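Local coordinates for ribokinase, putative (Burkholderia thailandensis, PDB 3B1N), which probably phosphorylates nucleosides with ATP as phosphate donor, as a nucleoside kinase of the ribokinase (PfkB) family, and is seen here with ADP and mizoribine, at residues I14-G19 and I105-D110; G120-S125 and G142-Q147; V127-E132 and T153-Q158; S182-T187 and A211-A216; G233-P238 and D268-G273. All coordinates share one frame; numbering follows the deposited sequence. Where two conformers were deposited one is given.

Interaction 1. Residues I14-G19 and I105-D110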
# COMPACT_ATOMS: atom_id res chain seq x y z
N ILE B 14 -4.96 2.33 7.63
CA ILE B 14 -5.64 2.38 6.34
C ILE B 14 -5.34 3.71 5.65
O ILE B 14 -5.59 4.81 6.20
CB ILE B 14 -7.13 2.21 6.53
CG1 ILE B 14 -7.40 0.80 7.13
CG2 ILE B 14 -7.85 2.35 5.16
CD1 ILE B 14 -8.76 0.69 7.77
N MET B 15 -4.85 3.56 4.43
CA MET B 15 -4.48 4.71 3.62
C MET B 15 -5.39 4.69 2.41
O MET B 15 -5.27 3.81 1.54
CB MET B 15 -3.03 4.54 3.24
CG MET B 15 -2.08 4.77 4.47
SD MET B 15 -0.52 3.91 4.30
CE MET B 15 -1.01 2.23 4.81
N THR B 16 -6.31 5.65 2.40
CA THR B 16 -7.40 5.72 1.43
C THR B 16 -7.01 6.60 0.25
O THR B 16 -6.89 7.82 0.41
CB THR B 16 -8.67 6.40 2.03
OG1 THR B 16 -9.08 5.73 3.22
CG2 THR B 16 -9.82 6.31 1.04
N PHE B 17 -6.81 5.99 -0.90
CA PHE B 17 -6.58 6.81 -2.14
C PHE B 17 -7.95 7.20 -2.60
O PHE B 17 -8.79 6.33 -2.89
CB PHE B 17 -5.86 6.02 -3.22
CG PHE B 17 -5.78 6.74 -4.55
CD1 PHE B 17 -5.04 7.92 -4.62
CD2 PHE B 17 -6.37 6.22 -5.71
CE1 PHE B 17 -4.95 8.61 -5.81
CE2 PHE B 17 -6.28 6.93 -6.92
CZ PHE B 17 -5.58 8.14 -6.93
N GLU B 18 -8.15 8.52 -2.68
CA GLU B 18 -9.48 9.04 -3.07
C GLU B 18 -9.60 9.05 -4.58
O GLU B 18 -9.46 10.09 -5.24
CB GLU B 18 -9.72 10.43 -2.48
CG GLU B 18 -9.63 10.47 -0.98
CD GLU B 18 -10.73 9.71 -0.29
OE1 GLU B 18 -11.79 9.49 -0.91
OE2 GLU B 18 -10.53 9.34 0.89
N GLY B 19 -9.83 7.87 -5.13
CA GLY B 19 -9.81 7.66 -6.57
C GLY B 19 -9.86 6.20 -6.86
O GLY B 19 -10.19 5.41 -5.98
N ILE B 105 -2.74 -0.98 4.95
CA ILE B 105 -3.68 -1.21 3.85
C ILE B 105 -3.83 0.04 2.98
O ILE B 105 -4.22 1.08 3.47
CB ILE B 105 -5.07 -1.55 4.48
CG1 ILE B 105 -4.94 -2.72 5.44
CG2 ILE B 105 -6.16 -1.80 3.36
CD1 ILE B 105 -6.29 -3.03 6.23
N THR B 106 -3.52 -0.10 1.68
CA THR B 106 -3.83 0.99 0.75
C THR B 106 -5.04 0.67 -0.09
O THR B 106 -5.06 -0.37 -0.76
CB THR B 106 -2.67 1.38 -0.08
OG1 THR B 106 -1.58 1.68 0.78
CG2 THR B 106 -3.12 2.59 -0.96
N THR B 107 -6.09 1.48 0.05
CA THR B 107 -7.33 1.19 -0.63
C THR B 107 -7.61 2.20 -1.76
O THR B 107 -7.06 3.30 -1.74
CB THR B 107 -8.52 1.07 0.41
OG1 THR B 107 -9.76 0.99 -0.30
CG2 THR B 107 -8.56 2.24 1.40
N ASP B 108 -8.43 1.81 -2.71
CA ASP B 108 -9.07 2.79 -3.57
C ASP B 108 -10.55 2.71 -3.35
O ASP B 108 -10.99 1.97 -2.44
CB ASP B 108 -8.67 2.69 -5.06
CG ASP B 108 -9.30 1.52 -5.79
OD1 ASP B 108 -10.11 0.75 -5.21
OD2 ASP B 108 -9.03 1.36 -6.98
N LEU B 109 -11.32 3.42 -4.15
CA LEU B 109 -12.78 3.53 -3.93
C LEU B 109 -13.53 2.33 -4.49
O LEU B 109 -14.62 2.03 -3.98
CB LEU B 109 -13.34 4.88 -4.40
CG LEU B 109 -12.68 6.07 -3.67
CD1 LEU B 109 -13.13 7.45 -4.26
CD2 LEU B 109 -12.70 6.08 -2.12
N ASP B 110 -12.93 1.63 -5.47
CA ASP B 110 -13.45 0.39 -6.10
C ASP B 110 -13.30 -0.82 -5.21
O ASP B 110 -13.61 -1.95 -5.62
CB ASP B 110 -12.66 0.07 -7.35
CG ASP B 110 -13.18 0.75 -8.58
OD1 ASP B 110 -14.13 1.56 -8.45
OD2 ASP B 110 -12.66 0.42 -9.69
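Ile14, Met15 and Thr16 run parallel to Ile105, Thr106 and Thr107 as neighbouring strands, their axes 4.7 Å apart at closest approach and 20° from parallel. Met15 carries the ladder: its N donates to Ile105 O at 2.7 Å, and its O accepts from Thr107 N. Phe17 N then bonds to Thr107 O, and beyond the strand ends a further bond joins Leu109 N to Gly19 O at 2.9 Å, after an inverse gamma turn centred on Glu18. On one face of the sheet Ile14 and Ile105 lie side by side, Ile14 CG1 meeting Ile105 CD1 at 4.1 Å. The other face holds Met15, whose chain bends at chi3 and brings CE to 3.6 Å from Ile105 N. This face looks to the second subunit, where Met15 packs on Ala116 and Thr106 on Ile114 of that chain. Leu109 packs on the turn, CD1 lying 3.4 Å from Gly19 N. Backbone bonds thus fix the register of two lid strands, while methyl and methylene groups of aliphatic residues and threonines pack on both faces, one against the partner subunit and one, at Ile105, against the bound nucleoside.

Interaction 2. Residues G120-S125 and G142-Q147. With MZR (5-hydroxy-1-(beta-D-ribofuranosyl)-1H-imidazole-4-carboxamide), chain F.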
# COMPACT_ATOMS: atom_id res chain seq x y z
N GLY B 120 3.18 -10.75 13.29
CA GLY B 120 3.30 -10.74 14.74
C GLY B 120 2.69 -12.01 15.33
O GLY B 120 2.91 -13.14 14.86
N ALA B 121 1.87 -11.80 16.35
CA ALA B 121 1.25 -12.90 17.10
C ALA B 121 0.39 -13.81 16.22
O ALA B 121 0.18 -14.98 16.56
CB ALA B 121 0.43 -12.34 18.24
N MET B 122 -0.11 -13.31 15.09
CA MET B 122 -0.85 -14.16 14.20
C MET B 122 -0.09 -15.39 13.70
O MET B 122 -0.70 -16.42 13.38
CB MET B 122 -1.41 -13.32 13.03
CG MET B 122 -2.38 -14.14 12.13
SD MET B 122 -2.83 -13.29 10.58
CE MET B 122 -1.45 -13.71 9.52
N MET B 123 1.25 -15.30 13.69
CA MET B 123 2.08 -16.42 13.22
C MET B 123 1.85 -17.67 14.07
O MET B 123 2.09 -18.79 13.60
CB MET B 123 3.57 -16.08 13.27
CG MET B 123 3.97 -15.01 12.37
SD MET B 123 5.79 -15.02 12.15
CE MET B 123 6.33 -16.33 13.27
N GLN B 124 1.38 -17.47 15.31
CA GLN B 124 1.16 -18.61 16.25
C GLN B 124 -0.32 -18.96 16.39
O GLN B 124 -0.69 -19.61 17.37
CB GLN B 124 1.72 -18.31 17.66
CG GLN B 124 3.11 -17.65 17.67
CD GLN B 124 4.12 -18.43 16.91
OE1 GLN B 124 4.05 -19.65 16.83
NE2 GLN B 124 5.10 -17.72 16.31
N SER B 125 -1.16 -18.53 15.44
CA SER B 125 -2.63 -18.76 15.59
C SER B 125 -3.05 -20.22 15.75
O SER B 125 -4.07 -20.49 16.35
CB SER B 125 -3.39 -18.10 14.43
OG SER B 125 -3.19 -18.78 13.19
N GLY B 142 -11.40 -17.69 8.49
CA GLY B 142 -10.99 -16.65 7.59
C GLY B 142 -9.48 -16.49 7.59
O GLY B 142 -8.77 -17.29 8.22
N PRO B 143 -8.98 -15.45 6.92
CA PRO B 143 -7.55 -15.28 6.75
C PRO B 143 -6.86 -15.20 8.11
O PRO B 143 -7.36 -14.56 9.04
CB PRO B 143 -7.44 -13.93 6.05
CG PRO B 143 -8.69 -13.91 5.18
CD PRO B 143 -9.74 -14.46 6.14
N ASP B 144 -5.71 -15.85 8.19
CA ASP B 144 -5.05 -16.10 9.47
C ASP B 144 -3.69 -16.68 9.16
O ASP B 144 -3.34 -16.84 8.00
CB ASP B 144 -5.88 -17.16 10.25
CG ASP B 144 -5.80 -17.03 11.75
OD1 ASP B 144 -4.89 -16.43 12.32
OD2 ASP B 144 -6.74 -17.55 12.39
N GLY B 145 -2.93 -16.98 10.19
CA GLY B 145 -1.73 -17.80 9.97
C GLY B 145 -2.08 -19.07 9.23
O GLY B 145 -3.14 -19.69 9.45
N PHE B 146 -1.23 -19.44 8.27
CA PHE B 146 -1.59 -20.51 7.36
C PHE B 146 -1.84 -21.83 8.08
O PHE B 146 -2.85 -22.50 7.87
CB PHE B 146 -0.49 -20.71 6.29
CG PHE B 146 -0.78 -21.87 5.34
CD1 PHE B 146 -1.88 -21.85 4.48
CD2 PHE B 146 0.04 -23.00 5.34
CE1 PHE B 146 -2.17 -22.92 3.60
CE2 PHE B 146 -0.25 -24.10 4.48
CZ PHE B 146 -1.36 -24.06 3.62
N GLN B 147 -0.94 -22.19 9.00
CA GLN B 147 -1.13 -23.43 9.72
C GLN B 147 -2.46 -23.41 10.50
O GLN B 147 -3.19 -24.41 10.54
CB GLN B 147 0.08 -23.73 10.63
CG GLN B 147 -0.01 -25.00 11.44
CD GLN B 147 1.22 -25.26 12.30
OE1 GLN B 147 2.22 -24.53 12.23
NE2 GLN B 147 1.15 -26.30 13.12
N1 MZR F . -4.05 -12.46 6.80
O3 MZR F . -6.01 -10.85 7.98
C4 MZR F . -5.55 -9.98 6.96
C5 MZR F . -4.51 -10.28 6.00
C6 MZR F . -3.74 -11.52 5.92
O6 MZR F . -2.85 -11.56 5.04
N7 MZR F . -4.44 -9.14 5.26
C8 MZR F . -5.35 -8.26 5.73
N9 MZR F . -6.05 -8.77 6.79
C1' MZR F . -7.15 -8.12 7.52
C2' MZR F . -6.95 -6.68 7.96
O2' MZR F . -6.44 -6.74 9.30
C3' MZR F . -8.36 -6.08 7.79
O3' MZR F . -9.00 -5.59 8.97
C4' MZR F . -9.18 -7.19 7.17
O4' MZR F . -8.20 -8.02 6.57
C5' MZR F . -10.13 -6.66 6.13
O5' MZR F . -10.88 -7.80 5.63
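Met122 reaches across to Asp144 and Gly145 with nearly its whole side chain. From CB the chain leaves with CG anti to the backbone N (chi1 -172°), and this extended start carries it out of the 3-10 turn and across to Asp144. CG passes 3.4 Å from Asp144 OD1 and also lies close to Gly145 N. The next atom, SD, is 3.7 Å from Asp144 CA, so the thioether runs over the backbone at this point. A bend at chi3 (84°) then keeps CE beside the same peptide, 3.7 Å from Asp144 C, and also turned to the ligand, 4.0 Å from N1 of the mizoribine carboxamide. Pro143 meets that same nitrogen with CB at 3.8 Å. The segment 142-147 is the turn that leads from strand 138-141 of the nine-stranded mixed sheet into helix 146-158, with Gly145 at the N-cap; in the ribokinase fold the substrate lies at such C-terminal strand ends, and Met122 and Pro143 both belong to the mizoribine pocket, alongside Ser8, on which Met122 also packs. Asp144 OD1 takes a weak bond from Gly145 N, bent to 138° at the hydrogen, within its own segment. Ser125 comes to the same oxygen from the 3-10 segment, its OG 3.0 Å from Asp144 OD1 in a weak and unsettled contact, with CB almost as near. Asp144 also packs on Met149 and His152 of the helix that follows.

Interaction 3. Residues V127-E132 and T153-Q158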
# COMPACT_ATOMS: atom_id res chain seq x y z
N VAL B 127 -1.97 -22.25 17.82
CA VAL B 127 -2.01 -22.67 19.23
C VAL B 127 -3.44 -22.83 19.76
O VAL B 127 -3.67 -23.58 20.72
CB VAL B 127 -1.19 -21.80 20.22
CG1 VAL B 127 0.31 -21.83 19.77
CG2 VAL B 127 -1.72 -20.41 20.31
N ASN B 128 -4.40 -22.16 19.10
CA ASN B 128 -5.82 -22.39 19.44
C ASN B 128 -6.38 -23.48 18.55
O ASN B 128 -6.15 -23.52 17.33
CB ASN B 128 -6.66 -21.12 19.16
CG ASN B 128 -6.48 -20.00 20.18
OD1 ASN B 128 -6.45 -18.80 19.79
ND2 ASN B 128 -6.43 -20.32 21.47
N HIS B 129 -7.17 -24.36 19.13
CA HIS B 129 -7.73 -25.47 18.37
C HIS B 129 -9.24 -25.37 18.30
O HIS B 129 -9.91 -25.42 19.32
CB HIS B 129 -7.27 -26.80 18.99
CG HIS B 129 -5.82 -27.08 18.72
ND1 HIS B 129 -5.40 -27.95 17.74
CD2 HIS B 129 -4.70 -26.50 19.21
CE1 HIS B 129 -4.08 -27.96 17.70
NE2 HIS B 129 -3.64 -27.08 18.59
N ALA B 130 -9.76 -25.20 17.09
CA ALA B 130 -11.20 -24.92 16.91
C ALA B 130 -12.08 -26.09 17.30
O ALA B 130 -13.22 -25.88 17.74
CB ALA B 130 -11.45 -24.51 15.45
N GLY B 131 -11.54 -27.31 17.18
CA GLY B 131 -12.31 -28.54 17.46
C GLY B 131 -12.50 -28.70 18.96
O GLY B 131 -13.30 -29.53 19.43
N GLU B 132 -11.80 -27.89 19.73
CA GLU B 132 -11.97 -27.93 21.18
C GLU B 132 -12.93 -26.89 21.77
O GLU B 132 -13.19 -26.87 22.98
CB GLU B 132 -10.60 -27.85 21.88
CG GLU B 132 -9.71 -29.03 21.58
CD GLU B 132 -8.22 -28.80 21.97
OE1 GLU B 132 -7.91 -27.83 22.70
OE2 GLU B 132 -7.38 -29.58 21.48
N THR B 153 -9.84 -25.73 9.72
CA THR B 153 -10.73 -26.41 8.78
C THR B 153 -10.82 -27.90 9.04
O THR B 153 -11.92 -28.45 9.01
CB THR B 153 -10.42 -26.13 7.31
OG1 THR B 153 -9.17 -26.69 6.94
CG2 THR B 153 -10.36 -24.64 7.11
N GLU B 154 -9.65 -28.52 9.27
CA GLU B 154 -9.64 -29.95 9.59
C GLU B 154 -10.43 -30.25 10.86
O GLU B 154 -11.25 -31.18 10.89
CB GLU B 154 -8.18 -30.47 9.70
CG GLU B 154 -7.42 -30.45 8.37
CD GLU B 154 -7.87 -31.57 7.41
OE1 GLU B 154 -8.57 -32.53 7.84
OE2 GLU B 154 -7.50 -31.51 6.22
N GLU B 155 -10.22 -29.46 11.90
CA GLU B 155 -10.82 -29.71 13.19
C GLU B 155 -12.31 -29.44 13.19
O GLU B 155 -13.09 -30.19 13.77
CB GLU B 155 -10.14 -28.90 14.25
CG GLU B 155 -8.73 -29.45 14.51
CD GLU B 155 -8.03 -28.77 15.62
OE1 GLU B 155 -8.69 -27.90 16.25
OE2 GLU B 155 -6.83 -29.09 15.87
N LEU B 156 -12.74 -28.37 12.54
CA LEU B 156 -14.17 -28.12 12.52
C LEU B 156 -14.91 -29.21 11.75
O LEU B 156 -16.02 -29.61 12.14
CB LEU B 156 -14.47 -26.70 11.97
CG LEU B 156 -14.08 -25.57 12.90
CD1 LEU B 156 -13.99 -24.30 12.06
CD2 LEU B 156 -15.09 -25.39 14.05
N ALA B 157 -14.32 -29.69 10.65
CA ALA B 157 -14.96 -30.71 9.80
C ALA B 157 -15.05 -32.00 10.59
O ALA B 157 -16.03 -32.71 10.49
CB ALA B 157 -14.16 -30.92 8.52
N GLN B 158 -14.03 -32.27 11.39
CA GLN B 158 -14.04 -33.55 12.09
C GLN B 158 -15.00 -33.50 13.29
O GLN B 158 -15.64 -34.51 13.62
CB GLN B 158 -12.61 -33.94 12.40
CG GLN B 158 -12.08 -33.49 13.68
CD GLN B 158 -11.92 -34.67 14.59
OE1 GLN B 158 -11.26 -35.65 14.24
NE2 GLN B 158 -12.56 -34.61 15.77
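A histidine-carboxylate hydrogen bond, backed by a backbone N-H and a small apolar contact, joins the loop 127-132, between strands 113-118 and 138-141, to helix 146-158, away from the annotated sites. Glu155 crosses the gap with CD trans to CA (chi2 -175°), which places the carboxylate against His129 and the start of the 3-10 turn. OE2 uses its syn lone pair toward His129 ND1, 2.6 Å away, and lies close to the plane of the ring. The bond is nearly straight at the hydrogen, 165°, and the ring and carboxylate are close to coplanar, with planes 21° apart. The other oxygen, OE1, accepts from Gly131 N at 3.1 Å, approached from the side remote from OE2 and somewhat out of the carboxylate plane. Next to this polar pair, Ala130 CB rests on Leu156 CG at 3.8 Å. Both apolar residues continue inward, Ala130 onto Met67 of strand 64-71 and Leu156 onto Ala139, Val141 and Phe163. Each carboxylate oxygen of Glu155 therefore has its own donor, one from a ring and one from the backbone, which fixes the rotation of the group; the adjacent carboxylate would tend to favour a protonated, positively charged imidazole.

Interaction 4. Residues S182-T187 and A211-A216; sequences SIELAT and ASRVQA. With NA (sodium ion), chain H.
Metal coordination joins Ile183, Glu184 and Ala186 to Arg213: their four carbonyl oxygens and one water hold a sodium ion. Ile183 O and Glu184 O each lie 2.4 Å from the sodium, Ala186 O is 2.3 Å away, and Arg213 O, arriving from the other segment at 2.2 Å, completes the protein part of the site. Two of the carbonyls come from the last turn of helix 176-185 and a third from Ala186 just beyond it, where the helix dipole would probably favour a cation. One direct hydrogen bond adds to this, from Gln215 N to Thr187 O at 2.8 Å, with the donor tilted 19° from the carbonyl plane. The charged side chains of Glu184 and Arg213 approach without a salt bridge; Arg213 instead bonds through NH2 to Glu209 O and makes a cation-pi contact with Trp205. Van der Waals contacts flank the site. Val214 CG1 lies 3.6 Å from Ala186 O and also faces Ile183 CG2, while Thr187 CG2 runs alongside the extended Gln215 side chain, 3.6 Å from CD. The site thus ties the end of helix 176-185 to the turn between helix 207-211 and strand 216-220, with strands 163-165 and 188-192 packing against it and helix 146-158 touching Ser182 and Leu185.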
# COMPACT_ATOMS: atom_id res chain seq x y z
N SER B 182 -9.49 -28.11 1.58
CA SER B 182 -10.24 -27.20 2.46
C SER B 182 -11.67 -26.99 2.00
O SER B 182 -12.59 -26.95 2.83
CB SER B 182 -9.48 -25.87 2.57
OG SER B 182 -8.23 -26.09 3.19
N ILE B 183 -11.85 -26.86 0.69
CA ILE B 183 -13.16 -26.70 0.07
C ILE B 183 -13.99 -27.98 0.21
O ILE B 183 -15.20 -27.89 0.50
CB ILE B 183 -13.01 -26.31 -1.40
CG1 ILE B 183 -12.43 -24.88 -1.50
CG2 ILE B 183 -14.35 -26.39 -2.14
CD1 ILE B 183 -11.85 -24.55 -2.89
N GLU B 184 -13.36 -29.15 0.01
CA GLU B 184 -14.06 -30.42 0.30
C GLU B 184 -14.65 -30.45 1.73
O GLU B 184 -15.83 -30.74 1.93
CB GLU B 184 -13.15 -31.64 0.03
CG GLU B 184 -12.96 -31.96 -1.48
CD GLU B 184 -11.67 -32.71 -1.78
OE1 GLU B 184 -11.34 -32.93 -2.98
OE2 GLU B 184 -10.96 -33.09 -0.79
N LEU B 185 -13.86 -30.06 2.72
CA LEU B 185 -14.29 -30.04 4.11
C LEU B 185 -15.33 -28.96 4.44
O LEU B 185 -16.16 -29.14 5.32
CB LEU B 185 -13.08 -29.84 5.03
CG LEU B 185 -11.97 -30.91 5.00
CD1 LEU B 185 -10.82 -30.45 5.87
CD2 LEU B 185 -12.48 -32.32 5.42
N ALA B 186 -15.24 -27.81 3.76
CA ALA B 186 -16.07 -26.66 4.12
C ALA B 186 -17.55 -26.88 3.86
O ALA B 186 -17.92 -27.52 2.88
CB ALA B 186 -15.60 -25.41 3.33
N THR B 187 -18.41 -26.28 4.68
CA THR B 187 -19.86 -26.30 4.41
C THR B 187 -20.23 -25.20 3.41
O THR B 187 -21.09 -25.38 2.56
CB THR B 187 -20.67 -26.03 5.69
OG1 THR B 187 -20.08 -26.73 6.80
CG2 THR B 187 -22.14 -26.39 5.46
N ALA B 211 -18.95 -25.36 -6.47
CA ALA B 211 -20.31 -25.29 -6.00
C ALA B 211 -20.85 -26.69 -5.68
O ALA B 211 -21.66 -26.86 -4.78
CB ALA B 211 -21.19 -24.63 -7.06
N SER B 212 -20.37 -27.69 -6.42
CA SER B 212 -20.80 -29.07 -6.15
C SER B 212 -20.23 -29.63 -4.86
O SER B 212 -20.76 -30.61 -4.35
CB SER B 212 -20.47 -29.98 -7.34
OG SER B 212 -19.10 -30.32 -7.37
N ARG B 213 -19.19 -29.00 -4.31
CA ARG B 213 -18.53 -29.50 -3.09
C ARG B 213 -18.88 -28.76 -1.79
O ARG B 213 -18.30 -29.06 -0.73
CB ARG B 213 -17.02 -29.54 -3.30
CG ARG B 213 -16.63 -30.46 -4.49
CD ARG B 213 -15.15 -30.36 -4.72
NE ARG B 213 -14.62 -31.47 -5.51
CZ ARG B 213 -14.79 -31.62 -6.82
NH1 ARG B 213 -14.23 -32.66 -7.43
NH2 ARG B 213 -15.52 -30.76 -7.53
N VAL B 214 -19.79 -27.80 -1.88
CA VAL B 214 -20.27 -27.06 -0.73
C VAL B 214 -21.78 -26.89 -0.78
O VAL B 214 -22.41 -27.08 -1.83
CB VAL B 214 -19.63 -25.63 -0.65
CG1 VAL B 214 -18.12 -25.72 -0.27
CG2 VAL B 214 -19.85 -24.83 -1.97
N GLN B 215 -22.37 -26.53 0.34
CA GLN B 215 -23.78 -26.18 0.38
C GLN B 215 -24.09 -24.84 -0.28
O GLN B 215 -25.18 -24.66 -0.85
CB GLN B 215 -24.33 -26.24 1.80
CG GLN B 215 -24.37 -27.69 2.33
CD GLN B 215 -24.98 -27.79 3.72
OE1 GLN B 215 -25.72 -26.90 4.15
NE2 GLN B 215 -24.65 -28.89 4.44
N ALA B 216 -23.17 -23.87 -0.17
CA ALA B 216 -23.38 -22.60 -0.86
C ALA B 216 -22.03 -22.01 -1.19
O ALA B 216 -21.09 -22.15 -0.40
CB ALA B 216 -24.20 -21.59 -0.00
NA NA H . -17.27 -28.99 1.23
O HOH W 1 -19.11 -30.43 2.01

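Interaction 5. Residues G233-P238 and D268-G273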
# COMPACT_ATOMS: atom_id res chain seq x y z
N GLY B 233 -30.66 -23.29 -6.80
CA GLY B 233 -30.68 -22.06 -7.58
C GLY B 233 -29.57 -21.13 -7.15
O GLY B 233 -28.71 -21.51 -6.35
N THR B 234 -29.58 -19.95 -7.76
CA THR B 234 -28.65 -18.89 -7.41
C THR B 234 -29.43 -17.62 -7.06
O THR B 234 -30.28 -17.15 -7.83
CB THR B 234 -27.69 -18.59 -8.57
OG1 THR B 234 -26.95 -19.78 -8.91
CG2 THR B 234 -26.71 -17.45 -8.20
N GLU B 235 -29.15 -17.08 -5.87
CA GLU B 235 -29.70 -15.82 -5.43
C GLU B 235 -28.82 -14.72 -5.97
O GLU B 235 -27.60 -14.75 -5.77
CB GLU B 235 -29.68 -15.74 -3.89
CG GLU B 235 -30.37 -16.89 -3.20
CD GLU B 235 -31.75 -17.11 -3.72
OE1 GLU B 235 -32.53 -16.12 -3.86
OE2 GLU B 235 -32.07 -18.28 -4.03
N GLN B 236 -29.43 -13.78 -6.68
CA GLN B 236 -28.75 -12.56 -7.05
C GLN B 236 -29.08 -11.53 -5.98
O GLN B 236 -30.21 -11.03 -5.88
CB GLN B 236 -29.25 -12.06 -8.40
CG GLN B 236 -29.05 -13.06 -9.55
CD GLN B 236 -27.60 -13.23 -9.95
OE1 GLN B 236 -27.18 -14.32 -10.36
NE2 GLN B 236 -26.82 -12.17 -9.81
N ILE B 237 -28.10 -11.21 -5.14
CA ILE B 237 -28.35 -10.35 -4.01
C ILE B 237 -28.00 -8.92 -4.43
O ILE B 237 -26.86 -8.67 -4.85
CB ILE B 237 -27.39 -10.73 -2.84
CG1 ILE B 237 -27.53 -12.22 -2.45
CG2 ILE B 237 -27.60 -9.77 -1.62
CD1 ILE B 237 -28.99 -12.60 -2.00
N PRO B 238 -28.95 -7.99 -4.31
CA PRO B 238 -28.62 -6.60 -4.67
C PRO B 238 -27.77 -5.93 -3.64
O PRO B 238 -27.89 -6.23 -2.44
CB PRO B 238 -29.99 -5.90 -4.71
CG PRO B 238 -30.96 -6.85 -4.06
CD PRO B 238 -30.34 -8.19 -3.85
N ASP B 268 -33.75 -17.65 4.94
CA ASP B 268 -33.50 -18.16 3.62
C ASP B 268 -32.30 -17.44 2.98
O ASP B 268 -31.86 -16.39 3.51
CB ASP B 268 -34.76 -18.16 2.73
CG ASP B 268 -35.36 -16.81 2.53
OD1 ASP B 268 -34.66 -15.79 2.63
OD2 ASP B 268 -36.59 -16.73 2.22
N TRP B 269 -31.73 -18.02 1.95
CA TRP B 269 -30.53 -17.42 1.34
C TRP B 269 -30.79 -16.03 0.83
O TRP B 269 -29.95 -15.14 0.96
CB TRP B 269 -29.97 -18.29 0.22
CG TRP B 269 -29.22 -19.48 0.74
CD1 TRP B 269 -29.51 -20.79 0.49
CD2 TRP B 269 -28.09 -19.47 1.59
NE1 TRP B 269 -28.61 -21.61 1.14
CE2 TRP B 269 -27.70 -20.82 1.79
CE3 TRP B 269 -27.33 -18.45 2.17
CZ2 TRP B 269 -26.60 -21.18 2.60
CZ3 TRP B 269 -26.23 -18.81 2.94
CH2 TRP B 269 -25.88 -20.17 3.16
N ALA B 270 -31.96 -15.81 0.24
CA ALA B 270 -32.32 -14.48 -0.25
C ALA B 270 -32.24 -13.43 0.85
O ALA B 270 -31.76 -12.29 0.67
CB ALA B 270 -33.77 -14.51 -0.83
N THR B 271 -32.73 -13.80 2.02
CA THR B 271 -32.78 -12.88 3.14
C THR B 271 -31.43 -12.76 3.87
O THR B 271 -31.02 -11.68 4.29
CB THR B 271 -33.91 -13.25 4.13
OG1 THR B 271 -35.13 -13.30 3.37
CG2 THR B 271 -34.07 -12.23 5.24
N ALA B 272 -30.76 -13.89 4.05
CA ALA B 272 -29.43 -13.87 4.70
C ALA B 272 -28.52 -13.02 3.83
O ALA B 272 -27.74 -12.22 4.36
CB ALA B 272 -28.86 -15.28 4.80
N GLY B 273 -28.61 -13.22 2.53
CA GLY B 273 -27.78 -12.43 1.58
C GLY B 273 -28.10 -10.96 1.68
O GLY B 273 -27.17 -10.14 1.67
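Van der Waals packing makes up the contact of Glu235 and Ile237 with Trp269, Ala270 and Gly273, in which an edge strand of the large sheet lies against the first turn of a helix. The axes of strand 233-237 and helix 269-273 are 8.6 Å apart at closest and inclined by 31°. Ile237 packs against the helix backbone: its CG2 comes within 3.3 Å of Gly273 O, and its CD1 lies 3.8 Å from Gly273 CA, close to the carbonyl of Ala270 as well. Glycine at 273 brings the helix backbone itself against the isoleucine. Two residues back along the strand, Glu235 is in contact through its aliphatic part near the helix start, CG meeting Trp269 CB at 3.7 Å. A bend at chi2 (-52°) turns the carboxylate alongside the helix, where OE1 lies 3.6 Å from Ala270 CB.

Polar interactions surround this packing. Glu235 OE2 bonds to His230 NE2, and the ring of that histidine also meets the indole of Trp269. At the helix start Asp268 is the N-cap: its OD1 accepts from Thr271 N at 2.8 Å, nearly along the C-O axis, and from Thr271 OG1 at 2.6 Å, so a single oxygen takes two donors of one residue. Further along, Pro238 O is bonded to Ser277 OG, and Ser277 is a residue of the ADP pocket. Strand-on-helix packing of this kind, an N-capped helix laid against the antiparallel edge of an otherwise parallel sheet, belongs to the nucleotide-binding side of the alpha/beta ribokinase fold.

Overall arrangement
Along the chain interaction 1 closes first, interactions 2 and 3 then alternate their segments, and interactions 4 and 5 follow in series. Interaction 1 belongs to the four-stranded sheet; the others line the nine-stranded sheet and its helices. Interactions 2 and 3 share helix 146-158, one at its start and one near its end, with centres about 14 Å apart. Leu185 of interaction 4 packs on Glu154 and Ala157 of interaction 3, and Ala216 touches Trp269 of interaction 5. Interactions 1 and 3 are about 35 Å apart between centres, on opposite sides of the chain's centre. Mizoribine is touched by interactions 1 and 2, from lid and large domain, whereas interaction 5 borders the ADP site.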